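Local structure of malonate decarboxylase subunit alpha (Acinetobacter baumannii ATCC 17978, 6MPR) at residues T142-Y147 / A391-H396; M249-I254 / E278-T283; K260-S265 / D404-L409; V361-G366 / L429-V434; V434-E439 / L475-G480. The protein probably serves as the acyl-carrier-protein transferase component of malonate decarboxylase, exchanging acetyl for malonyl on the carrier so that malonate can be decarboxylated. All coordinates share one frame; numbering follows the deposited sequence. Where two conformers were deposited one is given.

Interaction 1: T142-Y147 / A391-H396; sequences TYIELY and APNMGH
T142 and N393 show how one hydroxyl can sit at the meeting point of two short helices. The T142 side chain crosses that of N393 at about a right angle, and its OG1 lies 3.4 Å from the backbone N of N393. This N-H bond is weak, bent to 143° at the hydrogen; the stronger partner of OG1 is the carbonyl of G389, just before helix 391-394. OG1 lies anti to the backbone N (chi1 -171°), which turns it to the N of N393; T142 CB packs on the P392 ring, 3.9 Å from P392 CB, while CG2 turns to N393 CB. Two residues on, the tip of I144 stands off one face of the N393 carboxamide, over its outer rim and nearer the oxygen, with I144 CD1 3.3 Å from N393 OD1. The amide is held from outside the pair: ND2 bonds Q354 OE1, and OD1 takes the hydroxyl of Y359 of the second subunit, which together fix its rotation.

A second shell sets both backbones. T142 N donates to E145 OE2 at 3.0 Å, reaching the anti side of the carboxylate, and E145 OE1 is gripped by H403 ND1 and R402 N of the second subunit. On the other segment H396 ND1 bonds a lone pair of P392 O, which lies close to the imidazole plane, at 2.9 Å, and ties the residues after the helix back to its start. Helix 143-149, which follows edge strand 136-140, thus meets helix 391-394 beside helix 350-359, with G400 of the second subunit packed against T142 and H396.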
# COMPACT_ATOMS: atom_id res chain seq x y z
N THR A 142 4.02 2.18 10.67
CA THR A 142 4.17 3.17 9.61
C THR A 142 2.76 3.54 9.12
O THR A 142 1.80 2.81 9.36
CB THR A 142 5.08 2.66 8.48
OG1 THR A 142 5.37 3.73 7.54
CG2 THR A 142 4.50 1.47 7.74
N TYR A 143 2.62 4.72 8.51
CA TYR A 143 1.29 5.29 8.26
C TYR A 143 0.34 4.31 7.58
O TYR A 143 -0.75 4.02 8.09
CB TYR A 143 1.38 6.56 7.40
CG TYR A 143 1.98 7.77 8.07
CD1 TYR A 143 1.59 8.16 9.35
CD2 TYR A 143 2.94 8.52 7.41
CE1 TYR A 143 2.15 9.27 9.95
CE2 TYR A 143 3.50 9.63 8.00
CZ TYR A 143 3.10 10.01 9.25
OH TYR A 143 3.66 11.11 9.84
N ILE A 144 0.71 3.83 6.39
CA ILE A 144 -0.28 3.04 5.66
C ILE A 144 -0.46 1.66 6.27
O ILE A 144 -1.49 1.02 6.01
CB ILE A 144 0.05 2.91 4.16
CG1 ILE A 144 1.38 2.19 3.94
CG2 ILE A 144 -0.00 4.29 3.50
CD1 ILE A 144 1.66 1.90 2.48
N GLU A 145 0.49 1.18 7.08
CA GLU A 145 0.24 0.00 7.91
C GLU A 145 -0.89 0.26 8.91
O GLU A 145 -1.78 -0.58 9.08
CB GLU A 145 1.54 -0.40 8.62
CG GLU A 145 1.44 -1.57 9.59
CD GLU A 145 2.72 -1.71 10.42
OE1 GLU A 145 2.89 -2.76 11.09
OE2 GLU A 145 3.53 -0.76 10.44
N LEU A 146 -0.86 1.42 9.56
CA LEU A 146 -1.93 1.74 10.50
C LEU A 146 -3.26 1.87 9.77
O LEU A 146 -4.28 1.35 10.24
CB LEU A 146 -1.58 3.03 11.28
CG LEU A 146 -2.56 3.46 12.37
CD1 LEU A 146 -2.62 2.44 13.48
CD2 LEU A 146 -2.18 4.82 12.96
N TYR A 147 -3.29 2.54 8.61
CA TYR A 147 -4.56 2.63 7.87
C TYR A 147 -5.10 1.24 7.55
O TYR A 147 -6.32 1.02 7.55
CB TYR A 147 -4.41 3.39 6.54
CG TYR A 147 -3.74 4.74 6.57
CD1 TYR A 147 -3.73 5.52 7.70
CD2 TYR A 147 -3.11 5.23 5.41
CE1 TYR A 147 -3.09 6.75 7.72
CE2 TYR A 147 -2.47 6.45 5.41
CZ TYR A 147 -2.46 7.20 6.57
OH TYR A 147 -1.84 8.43 6.59
N ALA A 391 8.65 6.53 7.44
CA ALA A 391 10.00 6.04 7.14
C ALA A 391 10.09 4.54 6.94
O ALA A 391 10.80 4.11 6.01
CB ALA A 391 10.97 6.52 8.22
N PRO A 392 9.45 3.68 7.74
CA PRO A 392 9.58 2.24 7.47
C PRO A 392 8.99 1.83 6.13
O PRO A 392 9.54 0.95 5.47
CB PRO A 392 8.82 1.60 8.64
CG PRO A 392 8.91 2.61 9.72
CD PRO A 392 8.77 3.92 9.03
N ASN A 393 7.88 2.45 5.72
CA ASN A 393 7.28 2.10 4.43
C ASN A 393 8.14 2.59 3.28
O ASN A 393 8.23 1.92 2.24
CB ASN A 393 5.87 2.70 4.35
CG ASN A 393 5.22 2.44 3.00
OD1 ASN A 393 4.94 1.30 2.65
ND2 ASN A 393 5.01 3.51 2.23
N MET A 394 8.78 3.74 3.44
CA MET A 394 9.65 4.26 2.40
C MET A 394 11.01 3.57 2.40
O MET A 394 11.60 3.39 1.33
CB MET A 394 9.80 5.77 2.57
CG MET A 394 8.48 6.50 2.72
SD MET A 394 7.46 6.38 1.23
CE MET A 394 8.54 7.23 0.11
N GLY A 395 11.51 3.19 3.57
CA GLY A 395 12.84 2.64 3.71
C GLY A 395 12.90 1.13 3.87
O GLY A 395 13.49 0.62 4.82
N HIS A 396 12.30 0.41 2.93
CA HIS A 396 12.49 -1.03 2.86
C HIS A 396 12.45 -1.47 1.40
O HIS A 396 11.94 -0.76 0.53
CB HIS A 396 11.44 -1.79 3.68
CG HIS A 396 10.09 -1.83 3.05
ND1 HIS A 396 9.14 -0.85 3.26
CD2 HIS A 396 9.52 -2.73 2.21
CE1 HIS A 396 8.06 -1.14 2.56
NE2 HIS A 396 8.25 -2.28 1.92

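Interaction 2: M249-I254 / E278-T283; sequences MAMMAI and ELILPT
I280 reaches from one helix onto the A250, M251 and I254 side of another and carries most of this contact. Its CB only sets the direction: CG1 is placed between the backbone N and the carbonyl carbon (chi1 71°), which sends the longer branch across the gap. CG1 is the first atom to touch, meeting I254 CD1 at 3.6 Å. The near-straight second torsion carries CD1 into a notch formed by one turn of the facing helix. There it lies 3.7 Å from A250 CB, and stands equally close to the backbone N and the CG of M251, whose side chain it crosses at about a right angle. I254 CD1 closes the notch and reaches L281, touching CD2 at 4.0 Å. The side-chain contacts are all apolar and buried.

The small A250 lets the methyl approach the helix backbone, although the two axes remain 9.8 Å apart and cross at -65°. Just beyond I280 the second helix widens into a pi-type turn and kinks at P282. Helices 244-261 and 272-287 flank strand 265-268 in sequence, and the latter is the helix of a beta-alpha-beta crossover from that strand to its parallel neighbour 297-299, an arrangement typical of Rossmann-like alpha/beta domains.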
# COMPACT_ATOMS: atom_id res chain seq x y z
N MET A 249 27.53 16.55 0.86
CA MET A 249 26.79 15.29 0.86
C MET A 249 25.78 15.24 -0.28
O MET A 249 25.58 14.19 -0.90
CB MET A 249 26.11 15.10 2.22
CG MET A 249 27.12 14.84 3.34
SD MET A 249 26.37 14.95 4.97
CE MET A 249 25.36 13.48 4.97
N ALA A 250 25.15 16.38 -0.59
CA ALA A 250 24.21 16.45 -1.71
C ALA A 250 24.92 16.21 -3.04
O ALA A 250 24.38 15.53 -3.92
CB ALA A 250 23.51 17.81 -1.70
N MET A 251 26.13 16.75 -3.21
CA MET A 251 26.90 16.47 -4.43
C MET A 251 27.18 14.98 -4.57
O MET A 251 27.06 14.42 -5.67
CB MET A 251 28.21 17.25 -4.42
CG MET A 251 28.07 18.75 -4.68
SD MET A 251 29.56 19.65 -4.20
CE MET A 251 30.48 19.70 -5.74
N MET A 252 27.60 14.33 -3.49
CA MET A 252 27.88 12.90 -3.54
C MET A 252 26.62 12.08 -3.81
O MET A 252 26.68 11.07 -4.52
CB MET A 252 28.57 12.46 -2.25
CG MET A 252 29.97 13.07 -2.11
SD MET A 252 30.94 12.26 -0.82
CE MET A 252 30.18 12.92 0.66
N ALA A 253 25.48 12.47 -3.23
CA ALA A 253 24.22 11.80 -3.55
C ALA A 253 23.91 11.88 -5.04
O ALA A 253 23.49 10.89 -5.64
CB ALA A 253 23.07 12.40 -2.74
N ILE A 254 24.10 13.04 -5.65
CA ILE A 254 23.72 13.22 -7.05
C ILE A 254 24.64 12.44 -7.97
O ILE A 254 24.21 11.73 -8.88
CB ILE A 254 23.70 14.71 -7.42
CG1 ILE A 254 22.55 15.39 -6.69
CG2 ILE A 254 23.60 14.86 -8.94
CD1 ILE A 254 22.55 16.91 -6.75
N GLU A 278 17.93 19.11 -3.59
CA GLU A 278 16.92 19.79 -4.40
C GLU A 278 17.45 21.11 -4.95
O GLU A 278 17.21 21.44 -6.12
CB GLU A 278 15.66 20.01 -3.56
CG GLU A 278 15.04 18.70 -3.03
CD GLU A 278 14.02 18.89 -1.92
OE1 GLU A 278 13.49 20.00 -1.75
OE2 GLU A 278 13.76 17.89 -1.20
N LEU A 279 18.19 21.86 -4.14
CA LEU A 279 18.66 23.19 -4.53
C LEU A 279 19.92 23.19 -5.38
O LEU A 279 20.24 24.22 -5.98
CB LEU A 279 18.88 24.06 -3.29
CG LEU A 279 17.57 24.51 -2.64
CD1 LEU A 279 17.82 25.20 -1.30
CD2 LEU A 279 16.80 25.43 -3.59
N ILE A 280 20.65 22.07 -5.48
CA ILE A 280 21.80 22.04 -6.37
C ILE A 280 21.57 21.20 -7.61
O ILE A 280 22.45 21.15 -8.48
CB ILE A 280 23.10 21.59 -5.66
CG1 ILE A 280 23.09 20.11 -5.31
CG2 ILE A 280 23.42 22.46 -4.45
CD1 ILE A 280 24.42 19.59 -4.84
N LEU A 281 20.41 20.56 -7.75
CA LEU A 281 20.09 19.99 -9.06
C LEU A 281 20.22 21.00 -10.18
O LEU A 281 20.89 20.69 -11.18
CB LEU A 281 18.69 19.36 -9.04
CG LEU A 281 18.59 18.00 -8.36
CD1 LEU A 281 17.12 17.63 -8.27
CD2 LEU A 281 19.38 16.96 -9.15
N PRO A 282 19.67 22.22 -10.09
CA PRO A 282 19.74 23.13 -11.24
C PRO A 282 21.10 23.78 -11.44
O PRO A 282 21.29 24.50 -12.43
CB PRO A 282 18.68 24.20 -10.92
CG PRO A 282 17.83 23.60 -9.83
CD PRO A 282 18.77 22.75 -9.05
N THR A 283 22.05 23.56 -10.53
CA THR A 283 23.40 24.12 -10.66
C THR A 283 24.41 22.99 -10.84
O THR A 283 24.91 22.79 -11.95
CB THR A 283 23.75 24.97 -9.44
OG1 THR A 283 23.55 24.20 -8.25
CG2 THR A 283 22.88 26.22 -9.38

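Interaction 3: K260-S265 / D404-L409; sequences KHNVQS and DTPAWL
A407 points its methyl at the backbone where helix 244-261 ends: the carbonyl O of H261 lies 3.2 Å from A407 CB and just as near A407 CA. The CA atoms of H261 and A407 are 4.9 Å apart. The H261 ring leads away from the contact, its ND1 bonded to D410 OD2 and one face lying on K260 CG. V263 flanks the alanine, with CG2 4.3 Å from A407 CB. Next to it the side chain of N262 runs obliquely past the P406 ring, along the CB and CG edge.

N262 terminates the helix in a Schellman motif, and its positive phi of 61° swings the chain out toward strand 265-268, past the N-terminal turn of helix 406-410, for which T405 is the N-cap residue. The turn exposes N262 O to Q264 NE2, which donates at 3.0 Å from well above the carbonyl plane, the bond nearly straight at 169°; the same NE2 also bonds K293 O. A water accepts from A407 N at 3.0 Å and stands 2.7 Å from N262 O, while another bridges H261 O and P406 O weakly. L429 packs against H261, V263 and A407, and D362 bonds both T405 OG1 and Q264 N.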
# COMPACT_ATOMS: atom_id res chain seq x y z
N LYS A 260 24.69 7.50 -10.81
CA LYS A 260 25.30 6.17 -10.93
C LYS A 260 24.26 5.12 -11.30
O LYS A 260 24.52 4.25 -12.14
CB LYS A 260 25.99 5.79 -9.62
CG LYS A 260 26.61 4.38 -9.64
CD LYS A 260 27.30 4.06 -8.32
CE LYS A 260 27.84 2.62 -8.32
NZ LYS A 260 29.03 2.48 -9.20
N HIS A 261 23.09 5.18 -10.68
CA HIS A 261 22.06 4.17 -10.86
C HIS A 261 20.89 4.63 -11.72
O HIS A 261 19.91 3.89 -11.85
CB HIS A 261 21.54 3.71 -9.50
CG HIS A 261 22.61 3.22 -8.59
ND1 HIS A 261 23.30 2.05 -8.82
CD2 HIS A 261 23.13 3.75 -7.46
CE1 HIS A 261 24.19 1.87 -7.86
NE2 HIS A 261 24.11 2.89 -7.02
N ASN A 262 20.96 5.83 -12.29
CA ASN A 262 19.93 6.35 -13.21
C ASN A 262 18.57 6.45 -12.51
O ASN A 262 17.55 5.98 -13.02
CB ASN A 262 19.86 5.48 -14.46
CG ASN A 262 19.14 6.17 -15.61
OD1 ASN A 262 19.27 7.38 -15.81
ND2 ASN A 262 18.37 5.39 -16.38
N VAL A 263 18.56 7.09 -11.35
CA VAL A 263 17.34 7.23 -10.54
C VAL A 263 16.40 8.22 -11.22
O VAL A 263 16.74 9.40 -11.38
CB VAL A 263 17.69 7.69 -9.12
CG1 VAL A 263 16.43 7.95 -8.29
CG2 VAL A 263 18.60 6.65 -8.44
N GLN A 264 15.23 7.74 -11.62
CA GLN A 264 14.20 8.55 -12.27
C GLN A 264 13.14 9.05 -11.31
O GLN A 264 12.52 10.09 -11.58
CB GLN A 264 13.47 7.75 -13.36
CG GLN A 264 14.35 7.10 -14.39
CD GLN A 264 15.16 8.12 -15.13
OE1 GLN A 264 14.62 9.00 -15.79
NE2 GLN A 264 16.49 8.02 -15.00
N SER A 265 12.88 8.32 -10.23
CA SER A 265 11.76 8.61 -9.33
C SER A 265 12.22 8.41 -7.90
O SER A 265 13.03 7.52 -7.62
CB SER A 265 10.56 7.71 -9.64
OG SER A 265 10.93 6.34 -9.61
N ASP A 404 10.26 -3.78 -13.36
CA ASP A 404 11.65 -3.35 -13.45
C ASP A 404 11.74 -1.89 -13.89
O ASP A 404 10.93 -1.41 -14.69
CB ASP A 404 12.42 -4.21 -14.45
CG ASP A 404 11.81 -4.20 -15.83
OD1 ASP A 404 10.65 -4.64 -15.97
OD2 ASP A 404 12.47 -3.74 -16.77
N THR A 405 12.71 -1.20 -13.33
CA THR A 405 13.22 0.08 -13.80
C THR A 405 14.73 -0.06 -13.72
O THR A 405 15.24 -0.95 -13.02
CB THR A 405 12.76 1.27 -12.94
OG1 THR A 405 13.27 1.10 -11.61
CG2 THR A 405 11.22 1.39 -12.88
N PRO A 406 15.49 0.81 -14.42
CA PRO A 406 16.96 0.64 -14.44
C PRO A 406 17.62 0.67 -13.06
O PRO A 406 18.48 -0.18 -12.79
CB PRO A 406 17.42 1.81 -15.32
CG PRO A 406 16.26 2.05 -16.27
CD PRO A 406 15.04 1.82 -15.40
N ALA A 407 17.25 1.61 -12.17
CA ALA A 407 17.89 1.65 -10.86
C ALA A 407 17.58 0.39 -10.06
O ALA A 407 18.46 -0.16 -9.39
CB ALA A 407 17.43 2.89 -10.08
N TRP A 408 16.33 -0.09 -10.12
CA TRP A 408 15.93 -1.27 -9.36
C TRP A 408 16.65 -2.51 -9.87
O TRP A 408 17.10 -3.35 -9.07
CB TRP A 408 14.42 -1.42 -9.45
CG TRP A 408 13.78 -2.53 -8.69
CD1 TRP A 408 13.38 -2.51 -7.38
CD2 TRP A 408 13.39 -3.81 -9.21
NE1 TRP A 408 12.80 -3.71 -7.05
CE2 TRP A 408 12.78 -4.52 -8.15
CE3 TRP A 408 13.51 -4.42 -10.45
CZ2 TRP A 408 12.30 -5.81 -8.31
CZ3 TRP A 408 13.02 -5.70 -10.61
CH2 TRP A 408 12.42 -6.38 -9.54
N LEU A 409 16.80 -2.65 -11.19
CA LEU A 409 17.60 -3.74 -11.74
C LEU A 409 19.07 -3.63 -11.36
O LEU A 409 19.76 -4.65 -11.24
CB LEU A 409 17.49 -3.77 -13.27
CG LEU A 409 16.21 -4.33 -13.87
CD1 LEU A 409 16.24 -4.22 -15.40
CD2 LEU A 409 16.07 -5.79 -13.44
O HOH W 1 20.96 1.79 -14.01
O HOH W 2 15.74 4.00 -13.04

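Interaction 4: V361-G366 / L429-V434; sequences VDLFIG and LVVQMV
I365 and V431 stand side by side on one face of a parallel strand pair, pointing the same way, and the tip of I365 fills the dip between V431 and M433. I365 CD1 touches V431 CG1 at 3.6 Å and comes just as near M433 SD, whose chain stretches out beyond CG. Two residues earlier the pattern repeats: L363 CD1 settles between L429 CB and V431 CG2, at 3.9 Å from each. V431 is therefore flanked by both aliphatic tips, one at each of its methyls. The opposite face is shaped differently. The F364 ring leans forward along its own strand toward G366, whose N lies 3.9 Å above the ring plane, so the bare glycine makes room for an aromatic lid; V430 CG1 fits at the ring edge, near its plane.

Beneath this relief the backbones are stitched by five bonds in parallel register, from L429 N to D362 O through to M433 N on G366 O, the latter at 2.8 Å and almost straight at 176°. CA-H...O contacts, such as that of L363 CA with L429 O, fill the intervals.

The pair occupies the middle of the mixed sheet, between strands 265-268 and 474-477. Helix 244-261 lies over the L363, I365, V431 and M433 face through M249, I257 and Y258, while M394 and G395 press on F364 and V430.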
# COMPACT_ATOMS: atom_id res chain seq x y z
N VAL A 361 8.49 4.08 -6.85
CA VAL A 361 9.65 4.94 -7.03
C VAL A 361 10.95 4.15 -6.85
O VAL A 361 11.00 3.12 -6.17
CB VAL A 361 9.65 6.18 -6.10
CG1 VAL A 361 8.36 6.99 -6.27
CG2 VAL A 361 9.91 5.80 -4.66
N ASP A 362 12.01 4.67 -7.48
CA ASP A 362 13.31 4.00 -7.47
C ASP A 362 14.01 4.09 -6.11
O ASP A 362 14.83 3.22 -5.79
CB ASP A 362 14.26 4.65 -8.49
CG ASP A 362 13.92 4.33 -9.92
OD1 ASP A 362 13.22 3.33 -10.19
OD2 ASP A 362 14.40 5.09 -10.79
N LEU A 363 13.75 5.14 -5.34
CA LEU A 363 14.68 5.48 -4.28
C LEU A 363 13.97 6.21 -3.14
O LEU A 363 13.06 7.03 -3.38
CB LEU A 363 15.84 6.33 -4.83
CG LEU A 363 16.90 6.86 -3.84
CD1 LEU A 363 18.27 6.82 -4.49
CD2 LEU A 363 16.57 8.27 -3.38
N PHE A 364 14.39 5.90 -1.92
CA PHE A 364 14.16 6.73 -0.75
C PHE A 364 15.51 7.17 -0.19
O PHE A 364 16.48 6.40 -0.21
CB PHE A 364 13.37 5.97 0.34
CG PHE A 364 13.37 6.66 1.68
CD1 PHE A 364 12.65 7.82 1.87
CD2 PHE A 364 14.10 6.14 2.74
CE1 PHE A 364 12.64 8.46 3.09
CE2 PHE A 364 14.11 6.78 3.96
CZ PHE A 364 13.37 7.93 4.14
N ILE A 365 15.58 8.40 0.29
CA ILE A 365 16.77 8.92 0.96
C ILE A 365 16.31 9.76 2.14
O ILE A 365 15.43 10.61 2.00
CB ILE A 365 17.67 9.72 -0.01
CG1 ILE A 365 18.92 10.28 0.70
CG2 ILE A 365 16.88 10.83 -0.70
CD1 ILE A 365 20.05 10.60 -0.29
N GLY A 366 16.88 9.52 3.31
CA GLY A 366 16.55 10.30 4.48
C GLY A 366 17.61 10.10 5.54
O GLY A 366 18.64 9.48 5.31
N LEU A 429 16.24 1.24 -3.96
CA LEU A 429 17.34 1.94 -3.30
C LEU A 429 16.83 2.63 -2.04
O LEU A 429 15.83 3.35 -2.08
CB LEU A 429 17.99 2.97 -4.23
CG LEU A 429 18.83 2.41 -5.39
CD1 LEU A 429 17.96 1.68 -6.43
CD2 LEU A 429 19.65 3.53 -6.03
N VAL A 430 17.51 2.39 -0.93
CA VAL A 430 17.17 2.95 0.36
C VAL A 430 18.46 3.54 0.91
O VAL A 430 19.41 2.80 1.20
CB VAL A 430 16.59 1.90 1.31
CG1 VAL A 430 16.47 2.42 2.72
CG2 VAL A 430 15.23 1.46 0.79
N VAL A 431 18.53 4.87 0.98
CA VAL A 431 19.75 5.60 1.32
C VAL A 431 19.59 6.21 2.71
O VAL A 431 18.64 6.96 2.96
CB VAL A 431 20.06 6.70 0.29
CG1 VAL A 431 21.42 7.35 0.61
CG2 VAL A 431 20.00 6.13 -1.12
N GLN A 432 20.54 5.92 3.59
CA GLN A 432 20.68 6.65 4.85
C GLN A 432 21.75 7.72 4.66
O GLN A 432 22.94 7.40 4.53
CB GLN A 432 21.04 5.73 6.01
CG GLN A 432 19.86 5.05 6.64
CD GLN A 432 19.03 5.99 7.51
OE1 GLN A 432 18.00 5.61 8.05
NE2 GLN A 432 19.48 7.23 7.64
N MET A 433 21.33 8.99 4.66
CA MET A 433 22.20 10.13 4.41
C MET A 433 22.30 10.91 5.72
O MET A 433 21.36 11.62 6.09
CB MET A 433 21.65 11.00 3.28
CG MET A 433 22.39 12.29 3.04
SD MET A 433 21.58 13.18 1.69
CE MET A 433 22.84 14.34 1.26
N VAL A 434 23.43 10.77 6.40
CA VAL A 434 23.54 11.16 7.80
C VAL A 434 24.97 11.67 8.05
O VAL A 434 25.93 11.09 7.55
CB VAL A 434 23.13 9.93 8.65
CG1 VAL A 434 24.31 9.22 9.25
CG2 VAL A 434 22.00 10.27 9.64

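Interaction 5: V434-E439 / L475-G480; sequences VETFQE and LLTEEG
T436 is gripped twice by the carboxylate of E478, a two-point bond of the kind that fixes both the position and the twist of an acid. E478 OE1 accepts from T436 N at 2.9 Å, bent to 144°, and E478 OE2 takes the hydroxyl hydrogen of T436 OG1 in a short 2.5 Å bond. Both oxygens use their syn lone pairs, so the acid faces the threonine with its open mouth. The E478 chain turns sharply at its second torsion (chi2 -85°), folding the carboxylate back across the T436 side chain at about a right angle. A water adds a third donor, bonding E478 OE2 at 2.9 Å while accepting from F437 N. These donors would probably favour the charged form of E478, though the carboxylate of E435 is not far off.

Two residues earlier the contact is between backbones. V434 N donates to L476 O at 2.8 Å, and V434 O receives a CA-H...O contact from T477 CA.

Apolar contact is slight: T436 CG2 rests on T477 CB at 4.0 Å.

Within the partner segment, T477 OG1 accepts from E479 N at 2.9 Å in an ST turn, and also bonds V500 O. T477 and G480 exchange backbone bonds, N to O in each direction, around E478 and E479. The parallel pairing of strands 429-433 and 474-477 therefore runs out just where the latter enters a tight beta hairpin to 480-482, and the acid in the hairpin turn holds the loop leaving the neighbouring strand.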
# COMPACT_ATOMS: atom_id res chain seq x y z
N VAL A 434 23.43 10.77 6.40
CA VAL A 434 23.54 11.16 7.80
C VAL A 434 24.97 11.67 8.05
O VAL A 434 25.93 11.09 7.55
CB VAL A 434 23.13 9.93 8.65
CG1 VAL A 434 24.31 9.22 9.25
CG2 VAL A 434 22.00 10.27 9.64
N GLU A 435 25.10 12.76 8.81
CA GLU A 435 26.43 13.17 9.24
C GLU A 435 26.89 12.26 10.39
O GLU A 435 26.08 11.63 11.08
CB GLU A 435 26.47 14.64 9.68
CG GLU A 435 26.03 15.63 8.61
CD GLU A 435 25.77 17.02 9.16
OE1 GLU A 435 26.71 17.62 9.73
OE2 GLU A 435 24.63 17.51 9.02
N THR A 436 28.21 12.18 10.57
CA THR A 436 28.73 11.22 11.54
C THR A 436 28.41 11.63 12.98
O THR A 436 28.30 10.77 13.85
CB THR A 436 30.23 11.02 11.34
OG1 THR A 436 30.93 12.27 11.46
CG2 THR A 436 30.46 10.42 9.96
N PHE A 437 28.22 12.92 13.24
CA PHE A 437 27.76 13.38 14.54
C PHE A 437 26.51 14.23 14.37
O PHE A 437 26.38 14.97 13.39
CB PHE A 437 28.84 14.18 15.28
CG PHE A 437 29.92 13.31 15.85
CD1 PHE A 437 30.94 12.83 15.03
CD2 PHE A 437 29.92 12.97 17.19
CE1 PHE A 437 31.94 12.04 15.54
CE2 PHE A 437 30.92 12.17 17.71
CZ PHE A 437 31.92 11.71 16.89
N GLN A 438 25.61 14.10 15.34
CA GLN A 438 24.33 14.77 15.32
C GLN A 438 24.45 16.19 15.86
O GLN A 438 25.48 16.60 16.40
CB GLN A 438 23.31 13.98 16.14
CG GLN A 438 22.81 12.74 15.45
CD GLN A 438 22.15 13.06 14.12
OE1 GLN A 438 21.38 14.01 14.01
NE2 GLN A 438 22.47 12.27 13.09
N GLU A 439 23.38 16.96 15.70
CA GLU A 439 23.30 18.27 16.31
C GLU A 439 23.26 18.08 17.82
O GLU A 439 22.39 17.37 18.35
CB GLU A 439 22.07 19.02 15.81
N LEU A 475 24.84 3.90 2.32
CA LEU A 475 25.11 4.75 3.48
C LEU A 475 25.95 5.94 3.03
O LEU A 475 27.06 5.76 2.53
CB LEU A 475 25.86 3.99 4.58
CG LEU A 475 26.22 4.78 5.84
CD1 LEU A 475 24.96 5.34 6.53
CD2 LEU A 475 26.98 3.89 6.80
N LEU A 476 25.43 7.16 3.22
CA LEU A 476 26.07 8.38 2.75
C LEU A 476 26.32 9.30 3.94
O LEU A 476 25.36 9.72 4.60
CB LEU A 476 25.19 9.07 1.71
CG LEU A 476 25.51 10.51 1.37
CD1 LEU A 476 26.94 10.62 0.87
CD2 LEU A 476 24.51 11.02 0.33
N THR A 477 27.59 9.62 4.20
CA THR A 477 27.98 10.56 5.25
C THR A 477 28.82 11.67 4.64
O THR A 477 29.11 11.67 3.44
CB THR A 477 28.77 9.88 6.38
OG1 THR A 477 30.11 9.62 5.93
CG2 THR A 477 28.12 8.58 6.82
N GLU A 478 29.26 12.60 5.49
CA GLU A 478 30.18 13.63 5.00
C GLU A 478 31.54 13.04 4.64
O GLU A 478 32.35 13.73 4.00
CB GLU A 478 30.30 14.76 6.03
CG GLU A 478 31.24 14.51 7.21
CD GLU A 478 30.60 13.77 8.37
OE1 GLU A 478 29.50 13.19 8.19
OE2 GLU A 478 31.21 13.76 9.47
N GLU A 479 31.79 11.77 4.98
CA GLU A 479 33.01 11.08 4.61
C GLU A 479 32.94 10.39 3.25
O GLU A 479 33.98 10.18 2.62
CB GLU A 479 33.35 10.04 5.68
CG GLU A 479 33.70 10.66 7.02
CD GLU A 479 35.11 11.18 7.03
OE1 GLU A 479 36.03 10.37 7.29
OE2 GLU A 479 35.31 12.39 6.76
N GLY A 480 31.76 10.01 2.78
CA GLY A 480 31.65 9.31 1.52
C GLY A 480 30.45 8.38 1.52
O GLY A 480 29.57 8.48 2.37
O HOH W 3 29.70 15.16 11.54

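In the fold
From the N terminus, interaction 1 opens first and closes a span of some 240 residues, joining the region of the first, parallel sheet to helix 391-394 beside the second subunit. Interaction 2 opens and closes within that span, linking consecutive helices 244-261 and 272-287. Interaction 3 starts at the end of helix 244-261 and crosses interactions 1 and 2, since it closes later, at helix 406-410. Interaction 4 crosses both 1 and 3, pairing central strands of the mixed sheet; D362 bonds T405 and Q264 of interaction 3, and F364 and V430 touch interaction 1. Interaction 5 follows in series, sharing V434 with interaction 4 and extending the same sheet, with M249 and M252 of interaction 2 packed alongside.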